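Local structure of conserved protein (Methanothermobacter thermautotrophicus, 2WNY) at residues Leu95-Gln100 with Gly105-Val110; Ile11-Met16 with Glu28-Val33; Asp85-Asp88 with Asn92-Leu95. The protein is of unknown function but belongs to a family of putative RNA-binding proteins and is encoded in the exosome superoperon, consistent with a role in RNA metabolism. The protein carries 1 engineered substitution. All coordinates share one frame; numbering follows the deposited sequence.

Interaction 1. Residues Leu95-Gln100 with Gly105-Val110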
ATOM      1  N   LEU A  95       1.440   0.598  -5.179  1.00 34.08           N
ATOM      2  CA  LEU A  95       0.140  -0.044  -5.250  1.00 34.13           C
ATOM      3  C   LEU A  95      -0.898   0.849  -4.597  1.00 32.54           C
ATOM      4  O   LEU A  95      -0.752   1.244  -3.433  1.00 32.30           O
ATOM      5  CB  LEU A  95       0.200  -1.402  -4.544  1.00 33.20           C
ATOM      6  CG  LEU A  95      -1.098  -2.200  -4.505  1.00 35.96           C
ATOM      7  CD1 LEU A  95      -1.603  -2.503  -5.929  1.00 36.50           C
ATOM      8  CD2 LEU A  95      -0.884  -3.475  -3.697  1.00 35.40           C
ATOM      9  N   ARG A  96      -1.933   1.170  -5.364  1.00 31.48           N
ATOM     10  CA  ARG A  96      -3.061   1.950  -4.868  1.00 31.06           C
ATOM     11  C   ARG A  96      -4.280   1.051  -4.761  1.00 30.85           C
ATOM     12  O   ARG A  96      -4.623   0.337  -5.711  1.00 32.99           O
ATOM     13  CB  ARG A  96      -3.387   3.084  -5.828  1.00 29.83           C
ATOM     14  CG  ARG A  96      -2.242   3.979  -6.178  1.00 32.25           C
ATOM     15  CD  ARG A  96      -2.703   5.138  -7.027  1.00 42.77           C
ATOM     16  NE  ARG A  96      -1.559   5.935  -7.458  1.00 47.52           N
ATOM     17  CZ  ARG A  96      -1.641   7.144  -8.004  1.00 56.85           C
ATOM     18  NH1 ARG A  96      -2.821   7.713  -8.202  1.00 55.63           N
ATOM     19  NH2 ARG A  96      -0.534   7.784  -8.355  1.00 65.73           N
ATOM     20  N   LEU A  97      -4.959   1.127  -3.624  1.00 27.71           N
ATOM     21  CA  LEU A  97      -6.139   0.300  -3.384  1.00 28.85           C
ATOM     22  C   LEU A  97      -7.329   1.199  -3.096  1.00 27.86           C
ATOM     23  O   LEU A  97      -7.187   2.249  -2.424  1.00 26.92           O
ATOM     24  CB  LEU A  97      -5.888  -0.661  -2.215  1.00 26.89           C
ATOM     25  CG  LEU A  97      -4.762  -1.713  -2.339  1.00 32.46           C
ATOM     26  CD1 LEU A  97      -4.421  -2.331  -0.975  1.00 28.35           C
ATOM     27  CD2 LEU A  97      -5.101  -2.813  -3.347  1.00 33.51           C
ATOM     28  N   ASP A  98      -8.485   0.800  -3.623  1.00 27.10           N
ATOM     29  CA  ASP A  98      -9.719   1.550  -3.433  1.00 28.10           C
ATOM     30  C   ASP A  98     -10.036   1.678  -1.947  1.00 27.12           C
ATOM     31  O   ASP A  98     -10.058   0.691  -1.220  1.00 27.35           O
ATOM     32  CB  ASP A  98     -10.897   0.900  -4.170  1.00 29.61           C
ATOM     33  CG  ASP A  98     -12.130   1.787  -4.170  1.00 35.49           C
ATOM     34  OD1 ASP A  98     -12.319   2.522  -5.146  1.00 41.44           O
ATOM     35  OD2 ASP A  98     -12.869   1.806  -3.169  1.00 33.78           O
ATOM     36  N   LYS A  99     -10.232   2.908  -1.497  1.00 25.84           N
ATOM     37  CA  LYS A  99     -10.494   3.148  -0.092  1.00 23.55           C
ATOM     38  C   LYS A  99     -11.849   2.600   0.368  1.00 22.33           C
ATOM     39  O   LYS A  99     -11.971   2.102   1.467  1.00 23.82           O
ATOM     40  CB  LYS A  99     -10.388   4.645   0.200  1.00 24.33           C
ATOM     41  CG  LYS A  99     -10.534   4.972   1.682  1.00 27.88           C
ATOM     42  CD  LYS A  99     -10.023   6.387   1.986  1.00 40.97           C
ATOM     43  CE  LYS A  99     -10.961   7.388   1.420  1.00 29.46           C
ATOM     44  NZ  LYS A  99     -10.532   8.842   1.586  1.00 31.35           N
ATOM     45  N   GLN A 100     -12.868   2.677  -0.479  1.00 24.90           N
ATOM     46  CA  GLN A 100     -14.197   2.249  -0.074  1.00 24.08           C
ATOM     47  C   GLN A 100     -14.254   0.744  -0.009  1.00 26.44           C
ATOM     48  O   GLN A 100     -14.849   0.159   0.908  1.00 26.32           O
ATOM     49  CB  GLN A 100     -15.255   2.783  -1.054  1.00 25.93           C
ATOM     50  CG  GLN A 100     -15.342   4.314  -1.131  1.00 22.53           C
ATOM     51  CD  GLN A 100     -15.454   5.003   0.209  1.00 29.29           C
ATOM     52  OE1 GLN A 100     -16.163   4.568   1.115  1.00 24.68           O
ATOM     53  NE2 GLN A 100     -14.725   6.094   0.347  1.00 18.66           N
ATOM     54  N   GLY A 105     -13.228  -4.458   3.452  1.00 32.37           N
ATOM     55  CA  GLY A 105     -12.295  -5.582   3.610  1.00 35.29           C
ATOM     56  C   GLY A 105     -11.847  -6.188   2.290  1.00 35.53           C
ATOM     57  O   GLY A 105     -11.433  -7.345   2.235  1.00 37.71           O
ATOM     58  N   VAL A 106     -11.947  -5.408   1.216  1.00 33.40           N
ATOM     59  CA  VAL A 106     -11.574  -5.902  -0.104  1.00 34.40           C
ATOM     60  C   VAL A 106     -10.391  -5.082  -0.607  1.00 33.08           C
ATOM     61  O   VAL A 106     -10.350  -3.849  -0.428  1.00 32.51           O
ATOM     62  CB  VAL A 106     -12.742  -5.828  -1.102  1.00 32.59           C
ATOM     63  CG1 VAL A 106     -12.318  -6.357  -2.472  1.00 39.21           C
ATOM     64  CG2 VAL A 106     -13.962  -6.604  -0.576  1.00 40.53           C
ATOM     65  N   TRP A 107      -9.426  -5.767  -1.214  1.00 32.24           N
ATOM     66  CA  TRP A 107      -8.285  -5.089  -1.812  1.00 31.77           C
ATOM     67  C   TRP A 107      -8.549  -4.947  -3.294  1.00 33.34           C
ATOM     68  O   TRP A 107      -8.533  -5.931  -4.043  1.00 34.61           O
ATOM     69  CB  TRP A 107      -7.007  -5.888  -1.592  1.00 32.98           C
ATOM     70  CG  TRP A 107      -6.427  -5.825  -0.220  1.00 31.02           C
ATOM     71  CD1 TRP A 107      -7.085  -5.576   0.966  1.00 33.54           C
ATOM     72  CD2 TRP A 107      -5.056  -6.073   0.123  1.00 32.08           C
ATOM     73  NE1 TRP A 107      -6.189  -5.646   2.027  1.00 28.34           N
ATOM     74  CE2 TRP A 107      -4.943  -5.950   1.534  1.00 27.77           C
ATOM     75  CE3 TRP A 107      -3.908  -6.388  -0.627  1.00 30.24           C
ATOM     76  CZ2 TRP A 107      -3.717  -6.085   2.201  1.00 28.38           C
ATOM     77  CZ3 TRP A 107      -2.692  -6.534   0.041  1.00 30.82           C
ATOM     78  CH2 TRP A 107      -2.613  -6.407   1.437  1.00 31.36           C
ATOM     79  N   GLU A 108      -8.797  -3.717  -3.727  1.00 33.47           N
ATOM     80  CA  GLU A 108      -9.089  -3.470  -5.133  1.00 36.12           C
ATOM     81  C   GLU A 108      -8.041  -2.500  -5.672  1.00 35.90           C
ATOM     82  O   GLU A 108      -8.044  -1.327  -5.310  1.00 35.47           O
ATOM     83  CB  GLU A 108     -10.512  -2.918  -5.288  1.00 36.28           C
ATOM     84  CG  GLU A 108     -10.988  -2.661  -6.744  1.00 41.95           C
ATOM     85  CD  GLU A 108     -11.092  -3.936  -7.575  1.00 58.09           C
ATOM     86  OE1 GLU A 108     -11.815  -4.863  -7.157  1.00 59.39           O
ATOM     87  OE2 GLU A 108     -10.454  -3.998  -8.649  1.00 58.81           O
ATOM     88  N   PRO A 109      -7.147  -2.990  -6.552  1.00 38.11           N
ATOM     89  CA  PRO A 109      -6.144  -2.104  -7.136  1.00 37.81           C
ATOM     90  C   PRO A 109      -6.818  -1.061  -8.024  1.00 39.04           C
ATOM     91  O   PRO A 109      -7.762  -1.369  -8.758  1.00 39.35           O
ATOM     92  CB  PRO A 109      -5.266  -3.051  -7.968  1.00 39.70           C
ATOM     93  CG  PRO A 109      -6.135  -4.252  -8.246  1.00 43.27           C
ATOM     94  CD  PRO A 109      -7.106  -4.357  -7.108  1.00 40.84           C
ATOM     95  N   VAL A 110      -6.364   0.179  -7.916  1.00 38.71           N
ATOM     96  CA  VAL A 110      -6.860   1.246  -8.775  1.00 42.21           C
ATOM     97  C   VAL A 110      -5.680   2.032  -9.328  1.00 44.87           C
ATOM     98  O   VAL A 110      -4.551   1.905  -8.835  1.00 43.23           O
ATOM     99  CB  VAL A 110      -7.838   2.196  -8.035  1.00 42.38           C
ATOM    100  CG1 VAL A 110      -9.160   1.485  -7.697  1.00 37.22           C
ATOM    101  CG2 VAL A 110      -7.187   2.778  -6.789  1.00 37.38           C
TER
HETATM  102  O   HOH W   1      -9.313  -1.844  -1.727  1.00 11.11           O
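An antiparallel edge pairing joins Arg96, Leu97 and Asp98 of strand 92-98 to Glu108, Pro109 and Val110, which follow the short helix 99-103. The evidence is two backbone hydrogen bonds flanking a non-hydrogen-bonded pair, Leu97 with Pro109, whose CA atoms lie 4.5 Å apart. Asp98 N donates to Glu108 O at 2.8 Å, arriving in the carbonyl plane, whereas Val110 N reaches Arg96 O at 2.8 Å from 36° out of the Arg96 carbonyl plane. The carbonyls also receive CA-H contacts, such as Leu97 CA to Glu108 O at 3.2 Å. Farther along, a water donates to Asp98 O (2.7 Å) and Val106 O (2.6 Å) and accepts from Glu108 N (2.8 Å), so it bridges Asp98 O and Glu108 N, which do not bond directly.

Leu97 carries the apolar part. Its CG stands beside the backbone N and anti to the carbonyl carbon (chi1 -62°), a setting that sends CD1 over one face of the Trp107 indole, toward the rim. This is a CH-pi contact, 23° off the normal of the five-membered ring, with CD1 4.0 Å from CD2 of Trp107. The other methyl, CD2, rests against the Glu108-Pro109 peptide. On the more exposed side Asp98 CB packs against Val110 CG1, and Arg96 CB against Val110 CG2.

Asp98 is also the N-cap of helix 99-103, its OD2 accepting from Lys101 N and weakly from Gln100 N. Strand 115-122 bonds to the other edge of strand 92-98, while Phe72, Val75 and Phe76 of helix 62-76 pack against Trp107.

Interaction 2. Residues Ile11-Met16 with Glu28-Val33. Engineered in segment 11-16: Cys14 (natural residue Arg).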
ATOM      1  N   ILE A  11       7.037  -0.639   4.239  1.00 25.51           N
ATOM      2  CA  ILE A  11       5.923  -0.115   3.439  1.00 28.06           C
ATOM      3  C   ILE A  11       5.655   1.307   3.906  1.00 29.42           C
ATOM      4  O   ILE A  11       5.481   1.540   5.121  1.00 31.19           O
ATOM      5  CB  ILE A  11       4.616  -0.910   3.660  1.00 24.37           C
ATOM      6  CG1 ILE A  11       4.834  -2.401   3.409  1.00 25.56           C
ATOM      7  CG2 ILE A  11       3.506  -0.370   2.736  1.00 28.54           C
ATOM      8  CD1 ILE A  11       3.572  -3.236   3.490  1.00 27.06           C
ATOM      9  N   SER A  12       5.665   2.245   2.964  1.00 28.44           N
ATOM     10  CA  SER A  12       5.196   3.599   3.228  1.00 31.09           C
ATOM     11  C   SER A  12       3.732   3.618   2.784  1.00 29.59           C
ATOM     12  O   SER A  12       3.385   2.994   1.768  1.00 30.00           O
ATOM     13  CB  SER A  12       5.986   4.634   2.432  1.00 33.34           C
ATOM     14  OG  SER A  12       7.309   4.753   2.904  1.00 45.20           O
ATOM     15  N   TYR A  13       2.881   4.309   3.535  1.00 27.77           N
ATOM     16  CA  TYR A  13       1.475   4.422   3.141  1.00 24.57           C
ATOM     17  C   TYR A  13       0.985   5.840   3.320  1.00 27.04           C
ATOM     18  O   TYR A  13       1.497   6.609   4.169  1.00 28.81           O
ATOM     19  CB  TYR A  13       0.583   3.404   3.875  1.00 22.44           C
ATOM     20  CG  TYR A  13       0.514   3.627   5.364  1.00 24.03           C
ATOM     21  CD1 TYR A  13      -0.371   4.569   5.910  1.00 27.17           C
ATOM     22  CD2 TYR A  13       1.332   2.913   6.227  1.00 28.42           C
ATOM     23  CE1 TYR A  13      -0.426   4.795   7.273  1.00 25.47           C
ATOM     24  CE2 TYR A  13       1.283   3.133   7.579  1.00 25.64           C
ATOM     25  CZ  TYR A  13       0.392   4.066   8.100  1.00 27.63           C
ATOM     26  OH  TYR A  13       0.345   4.275   9.446  1.00 32.75           O
ATOM     27  N   CYS A  14       0.020   6.195   2.476  1.00 25.47           N
ATOM     28  CA  CYS A  14      -0.581   7.496   2.483  1.00 30.69           C
ATOM     29  C   CYS A  14      -2.078   7.346   2.165  1.00 25.45           C
ATOM     30  O   CYS A  14      -2.439   6.604   1.254  1.00 26.37           O
ATOM     31  CB  CYS A  14       0.118   8.340   1.401  1.00 35.24           C
ATOM     32  SG  CYS A  14      -0.396   9.985   1.393  1.00 56.27           S
ATOM     33  N   LEU A  15      -2.948   8.041   2.897  1.00 24.27           N
ATOM     34  CA  LEU A  15      -4.379   8.158   2.478  1.00 22.34           C
ATOM     35  C   LEU A  15      -4.960   9.428   3.043  1.00 24.75           C
ATOM     36  O   LEU A  15      -4.336  10.075   3.902  1.00 26.25           O
ATOM     37  CB  LEU A  15      -5.235   6.914   2.774  1.00 24.33           C
ATOM     38  CG  LEU A  15      -5.651   6.522   4.192  1.00 25.95           C
ATOM     39  CD1 LEU A  15      -6.728   5.457   4.104  1.00 29.82           C
ATOM     40  CD2 LEU A  15      -4.457   6.051   5.018  1.00 30.39           C
ATOM     41  N   MET A  16      -6.103   9.834   2.499  1.00 22.33           N
ATOM     42  CA  MET A  16      -6.615  11.159   2.755  1.00 26.52           C
ATOM     43  C   MET A  16      -7.949  11.094   3.443  1.00 25.18           C
ATOM     44  O   MET A  16      -8.719  10.141   3.256  1.00 21.58           O
ATOM     45  CB  MET A  16      -6.725  11.946   1.443  1.00 28.50           C
ATOM     46  CG  MET A  16      -5.941  11.285   0.333  1.00 43.89           C
ATOM     47  SD  MET A  16      -5.046  12.410  -0.703  1.00 71.51           S
ATOM     48  CE  MET A  16      -3.442  12.244   0.063  1.00 59.02           C
ATOM     49  N   GLU A  28     -10.240   2.656   9.792  1.00 22.64           N
ATOM     50  CA  GLU A  28     -10.718   1.259   9.677  1.00 24.79           C
ATOM     51  C   GLU A  28     -10.368   0.660   8.301  1.00 23.54           C
ATOM     52  O   GLU A  28      -9.910  -0.482   8.214  1.00 27.56           O
ATOM     53  CB  GLU A  28     -12.218   1.161   9.940  1.00 25.39           C
ATOM     54  CG  GLU A  28     -12.767  -0.260   9.950  1.00 36.58           C
ATOM     55  CD  GLU A  28     -14.292  -0.286  10.009  1.00 40.12           C
ATOM     56  OE1 GLU A  28     -14.898   0.734  10.393  1.00 36.38           O
ATOM     57  OE2 GLU A  28     -14.886  -1.321   9.657  1.00 38.88           O
ATOM     58  N   ALA A  29     -10.599   1.421   7.227  1.00 23.89           N
ATOM     59  CA  ALA A  29     -10.221   0.981   5.876  1.00 24.15           C
ATOM     60  C   ALA A  29      -8.706   0.715   5.753  1.00 22.57           C
ATOM     61  O   ALA A  29      -8.285  -0.323   5.257  1.00 22.89           O
ATOM     62  CB  ALA A  29     -10.682   2.011   4.826  1.00 19.54           C
ATOM     63  N   LEU A  30      -7.883   1.649   6.219  1.00 22.65           N
ATOM     64  CA  LEU A  30      -6.433   1.412   6.249  1.00 22.03           C
ATOM     65  C   LEU A  30      -6.063   0.139   6.981  1.00 23.32           C
ATOM     66  O   LEU A  30      -5.216  -0.621   6.508  1.00 24.26           O
ATOM     67  CB  LEU A  30      -5.719   2.587   6.916  1.00 22.50           C
ATOM     68  CG  LEU A  30      -4.264   2.380   7.323  1.00 20.58           C
ATOM     69  CD1 LEU A  30      -3.405   2.237   6.048  1.00 25.63           C
ATOM     70  CD2 LEU A  30      -3.781   3.565   8.142  1.00 26.29           C
ATOM     71  N   ARG A  31      -6.697  -0.097   8.127  1.00 21.86           N
ATOM     72  CA  ARG A  31      -6.411  -1.309   8.926  1.00 24.28           C
ATOM     73  C   ARG A  31      -6.950  -2.600   8.333  1.00 26.55           C
ATOM     74  O   ARG A  31      -6.687  -3.685   8.859  1.00 26.36           O
ATOM     75  CB  ARG A  31      -6.890  -1.122  10.368  1.00 24.36           C
ATOM     76  CG  ARG A  31      -5.972  -0.158  11.100  1.00 25.46           C
ATOM     77  CD  ARG A  31      -6.413   0.131  12.503  1.00 28.00           C
ATOM     78  NE  ARG A  31      -5.498   1.122  13.068  1.00 29.05           N
ATOM     79  CZ  ARG A  31      -5.763   1.891  14.117  1.00 34.53           C
ATOM     80  NH1 ARG A  31      -6.925   1.794  14.748  1.00 29.23           N
ATOM     81  NH2 ARG A  31      -4.848   2.766  14.527  1.00 32.89           N
ATOM     82  N   ASN A  32      -7.700  -2.494   7.238  1.00 24.96           N
ATOM     83  CA  ASN A  32      -8.009  -3.689   6.456  1.00 27.81           C
ATOM     84  C   ASN A  32      -6.900  -3.971   5.448  1.00 28.01           C
ATOM     85  O   ASN A  32      -6.923  -4.957   4.736  1.00 27.45           O
ATOM     86  CB  ASN A  32      -9.357  -3.548   5.766  1.00 29.54           C
ATOM     87  CG  ASN A  32     -10.510  -3.761   6.720  1.00 30.95           C
ATOM     88  OD1 ASN A  32     -10.366  -4.451   7.719  1.00 29.65           O
ATOM     89  ND2 ASN A  32     -11.647  -3.149   6.432  1.00 27.25           N
ATOM     90  N   VAL A  33      -5.935  -3.063   5.370  1.00 26.89           N
ATOM     91  CA  VAL A  33      -4.807  -3.247   4.476  1.00 27.13           C
ATOM     92  C   VAL A  33      -3.584  -3.450   5.362  1.00 27.35           C
ATOM     93  O   VAL A  33      -2.810  -4.383   5.160  1.00 28.98           O
ATOM     94  CB  VAL A  33      -4.611  -2.024   3.537  1.00 28.22           C
ATOM     95  CG1 VAL A  33      -3.351  -2.179   2.675  1.00 28.59           C
ATOM     96  CG2 VAL A  33      -5.850  -1.801   2.637  1.00 26.19           C
TER
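Leu30, on helix 23-30, faces Tyr13 and Leu15 of strand 8-17 across a gap too wide for backbone bonding: the nearest CA atoms, those of Leu15 and Leu30, are 8.0 Å apart, and no hydrogen bond crosses. This is helix-on-sheet packing in an alpha+beta arrangement, formed between an inner strand of the antiparallel sheet and the helix that follows it in the chain. Within the segment 28-33, backbone bonds run from Asn32 N to Ala29 O (3.0 Å) and from Val33 N to Leu30 O (2.8 Å).

Strand alternation puts the CB atoms of Tyr13 and Leu15 on the helix side, while that of the engineered Cys14 between them points away. The two side chains form a shared seat for Leu30, whose CG, anti to the backbone N (chi1 166°), carries both methyls to the strand. Both methyls touch both partners. CD1 lies over one face of the Tyr13 ring, 4.2 Å from the centroid and 27° off the normal, a CH-pi contact; CD2 of Leu30 comes to 3.7 Å from Tyr13 CE1. All three residues are buried, with Ala37 touching both Tyr13 and Leu30 and Ile116 lying against Leu15. Tyr13 and Leu30 cross at about a right angle, and Leu15 CD2 stands 4.0 Å from Leu30 CD2 and about as far from Leu30 CD1.

Interaction 3. Residues Asp85-Asp88 with Asn92-Leu95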
ATOM      1  N   ASP A  85       3.762  -3.325 -14.093  1.00 56.56           N
ATOM      2  CA  ASP A  85       4.061  -1.970 -14.556  1.00 57.46           C
ATOM      3  C   ASP A  85       4.039  -0.954 -13.411  1.00 51.48           C
ATOM      4  O   ASP A  85       4.325   0.222 -13.612  1.00 51.56           O
ATOM      5  CB  ASP A  85       3.096  -1.566 -15.674  1.00 61.82           C
ATOM      6  CG  ASP A  85       1.663  -1.944 -15.363  1.00 64.64           C
ATOM      7  OD1 ASP A  85       1.093  -1.380 -14.404  1.00 67.38           O
ATOM      8  OD2 ASP A  85       1.114  -2.809 -16.084  1.00 79.60           O
ATOM      9  N   ARG A  86       3.715  -1.420 -12.211  1.00 46.20           N
ATOM     10  CA  ARG A  86       3.624  -0.537 -11.051  1.00 42.94           C
ATOM     11  C   ARG A  86       4.935  -0.444 -10.256  1.00 41.25           C
ATOM     12  O   ARG A  86       4.987   0.228  -9.228  1.00 39.85           O
ATOM     13  CB  ARG A  86       2.484  -0.976 -10.134  1.00 39.43           C
ATOM     14  CG  ARG A  86       1.114  -1.040 -10.791  1.00 45.49           C
ATOM     15  CD  ARG A  86       0.091  -1.533  -9.780  1.00 48.22           C
ATOM     16  NE  ARG A  86      -1.051  -2.178 -10.416  1.00 56.30           N
ATOM     17  CZ  ARG A  86      -2.307  -1.746 -10.352  1.00 53.23           C
ATOM     18  NH1 ARG A  86      -2.613  -0.654  -9.668  1.00 48.89           N
ATOM     19  NH2 ARG A  86      -3.265  -2.418 -10.978  1.00 55.01           N
ATOM     20  N   PHE A  87       5.987  -1.106 -10.731  1.00 42.40           N
ATOM     21  CA  PHE A  87       7.311  -1.054 -10.091  1.00 42.84           C
ATOM     22  C   PHE A  87       8.097   0.146 -10.614  1.00 45.94           C
ATOM     23  O   PHE A  87       8.017   0.447 -11.804  1.00 48.56           O
ATOM     24  CB  PHE A  87       8.116  -2.321 -10.426  1.00 44.09           C
ATOM     25  CG  PHE A  87       7.626  -3.565  -9.741  1.00 39.74           C
ATOM     26  CD1 PHE A  87       8.253  -4.030  -8.586  1.00 40.00           C
ATOM     27  CD2 PHE A  87       6.547  -4.286 -10.258  1.00 42.75           C
ATOM     28  CE1 PHE A  87       7.814  -5.192  -7.950  1.00 37.39           C
ATOM     29  CE2 PHE A  87       6.089  -5.449  -9.627  1.00 44.50           C
ATOM     30  CZ  PHE A  87       6.725  -5.905  -8.467  1.00 39.40           C
ATOM     31  N   ASP A  88       8.888   0.804  -9.762  1.00 44.10           N
ATOM     32  CA  ASP A  88       9.791   1.856 -10.264  1.00 47.32           C
ATOM     33  C   ASP A  88      11.186   1.313 -10.617  1.00 49.53           C
ATOM     34  O   ASP A  88      11.423   0.100 -10.543  1.00 47.09           O
ATOM     35  CB  ASP A  88       9.852   3.073  -9.319  1.00 44.57           C
ATOM     36  CG  ASP A  88      10.586   2.783  -8.002  1.00 47.60           C
ATOM     37  OD1 ASP A  88      11.182   1.698  -7.837  1.00 40.98           O
ATOM     38  OD2 ASP A  88      10.578   3.678  -7.129  1.00 53.56           O
ATOM     39  N   ASN A  92      11.029  -0.434  -5.855  1.00 45.12           N
ATOM     40  CA  ASN A  92       9.737  -0.188  -5.199  1.00 40.99           C
ATOM     41  C   ASN A  92       8.536  -0.656  -6.007  1.00 39.33           C
ATOM     42  O   ASN A  92       8.536  -0.607  -7.239  1.00 41.05           O
ATOM     43  CB  ASN A  92       9.588   1.298  -4.849  1.00 40.40           C
ATOM     44  CG  ASN A  92      10.711   1.802  -3.948  1.00 46.42           C
ATOM     45  OD1 ASN A  92      11.470   2.702  -4.318  1.00 43.87           O
ATOM     46  ND2 ASN A  92      10.829   1.212  -2.766  1.00 42.03           N
ATOM     47  N   LEU A  93       7.507  -1.105  -5.302  1.00 36.48           N
ATOM     48  CA  LEU A  93       6.231  -1.431  -5.919  1.00 34.81           C
ATOM     49  C   LEU A  93       5.212  -0.429  -5.410  1.00 34.59           C
ATOM     50  O   LEU A  93       4.959  -0.353  -4.196  1.00 31.64           O
ATOM     51  CB  LEU A  93       5.785  -2.855  -5.554  1.00 34.55           C
ATOM     52  CG  LEU A  93       4.326  -3.260  -5.839  1.00 34.98           C
ATOM     53  CD1 LEU A  93       3.973  -3.142  -7.334  1.00 32.06           C
ATOM     54  CD2 LEU A  93       4.054  -4.677  -5.354  1.00 36.00           C
ATOM     55  N   PHE A  94       4.617   0.327  -6.333  1.00 34.25           N
ATOM     56  CA  PHE A  94       3.589   1.300  -5.963  1.00 35.30           C
ATOM     57  C   PHE A  94       2.219   0.731  -6.242  1.00 36.36           C
ATOM     58  O   PHE A  94       1.875   0.424  -7.397  1.00 38.02           O
ATOM     59  CB  PHE A  94       3.755   2.587  -6.743  1.00 35.90           C
ATOM     60  CG  PHE A  94       4.943   3.389  -6.337  1.00 39.67           C
ATOM     61  CD1 PHE A  94       4.813   4.435  -5.427  1.00 37.87           C
ATOM     62  CD2 PHE A  94       6.197   3.117  -6.873  1.00 33.54           C
ATOM     63  CE1 PHE A  94       5.923   5.197  -5.055  1.00 40.88           C
ATOM     64  CE2 PHE A  94       7.313   3.882  -6.509  1.00 42.00           C
ATOM     65  CZ  PHE A  94       7.174   4.922  -5.607  1.00 40.75           C
ATOM     66  N   LEU A  95       1.440   0.598  -5.179  1.00 34.08           N
ATOM     67  CA  LEU A  95       0.140  -0.044  -5.250  1.00 34.13           C
ATOM     68  C   LEU A  95      -0.898   0.849  -4.597  1.00 32.54           C
ATOM     69  O   LEU A  95      -0.752   1.244  -3.433  1.00 32.30           O
ATOM     70  CB  LEU A  95       0.200  -1.402  -4.544  1.00 33.20           C
ATOM     71  CG  LEU A  95      -1.098  -2.200  -4.505  1.00 35.96           C
ATOM     72  CD1 LEU A  95      -1.603  -2.503  -5.929  1.00 36.50           C
ATOM     73  CD2 LEU A  95      -0.884  -3.475  -3.697  1.00 35.40           C
TER
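The Phe87 ring takes Leu93 CD1 over one face, offset toward the rim: CD1 lies 4.0 Å from the Phe87 centroid, 15° off the normal, a CH-pi contact. The Phe94 ring is met instead at its edge, by Arg86 O and by the Asp88 carboxylate, whose plane is steeply inclined to the ring and whose OD2 comes within 3.3 Å of Phe94 CE2. A third flat group, the Arg86 guanidinium, has Leu95 CD1 over one face; its NE is bonded to Glu82 O.

The backbones touch in a single bridge at Phe87 and Leu93, flanked by hydrogen bonds from Phe94 N to Arg86 O (2.9 Å) and from Asp88 N to Asn92 O (2.9 Å), which bring the chain back on itself like a hairpin. The Asp88 side chain braces the turn. Its CG, set between the backbone N and the carbonyl carbon (chi1 70°), turns the carboxylate to Asn92, where OD1 accepts from Asn92 N at 2.9 Å, from 37° above the carboxylate plane. Asn90 N donates to the same OD1, so two bonds grip that oxygen.

Ala132, Val133 and Ile136 of helix 129-139 pack on Phe87, Phe72 of helix 62-76 touches Leu93, and the Leu93 backbone bonds to Ile120 of strand 115-122.

Overall arrangement
All three contacts reach the same antiparallel sheet. Interactions 1 and 3 use successive parts of strand 92-98 and share Leu95; their centres lie about 15 Å apart, and a weak bond from Arg86 NH1 to Val110 O (3.3 Å) also connects them. Interaction 2 is about 10 Å from interaction 1, centre to centre, and two probable hydrogen bonds join them: Trp107 NE1 to Asn32 O at 2.9 Å and Lys99 NZ to Met16 O at 2.8 Å. Interactions 2 and 3 do not touch; their centres are about 17 Å apart and their nearest atoms about 7 Å. The bound nickel ion is about 14 Å from the Arg96 side chain of interaction 1.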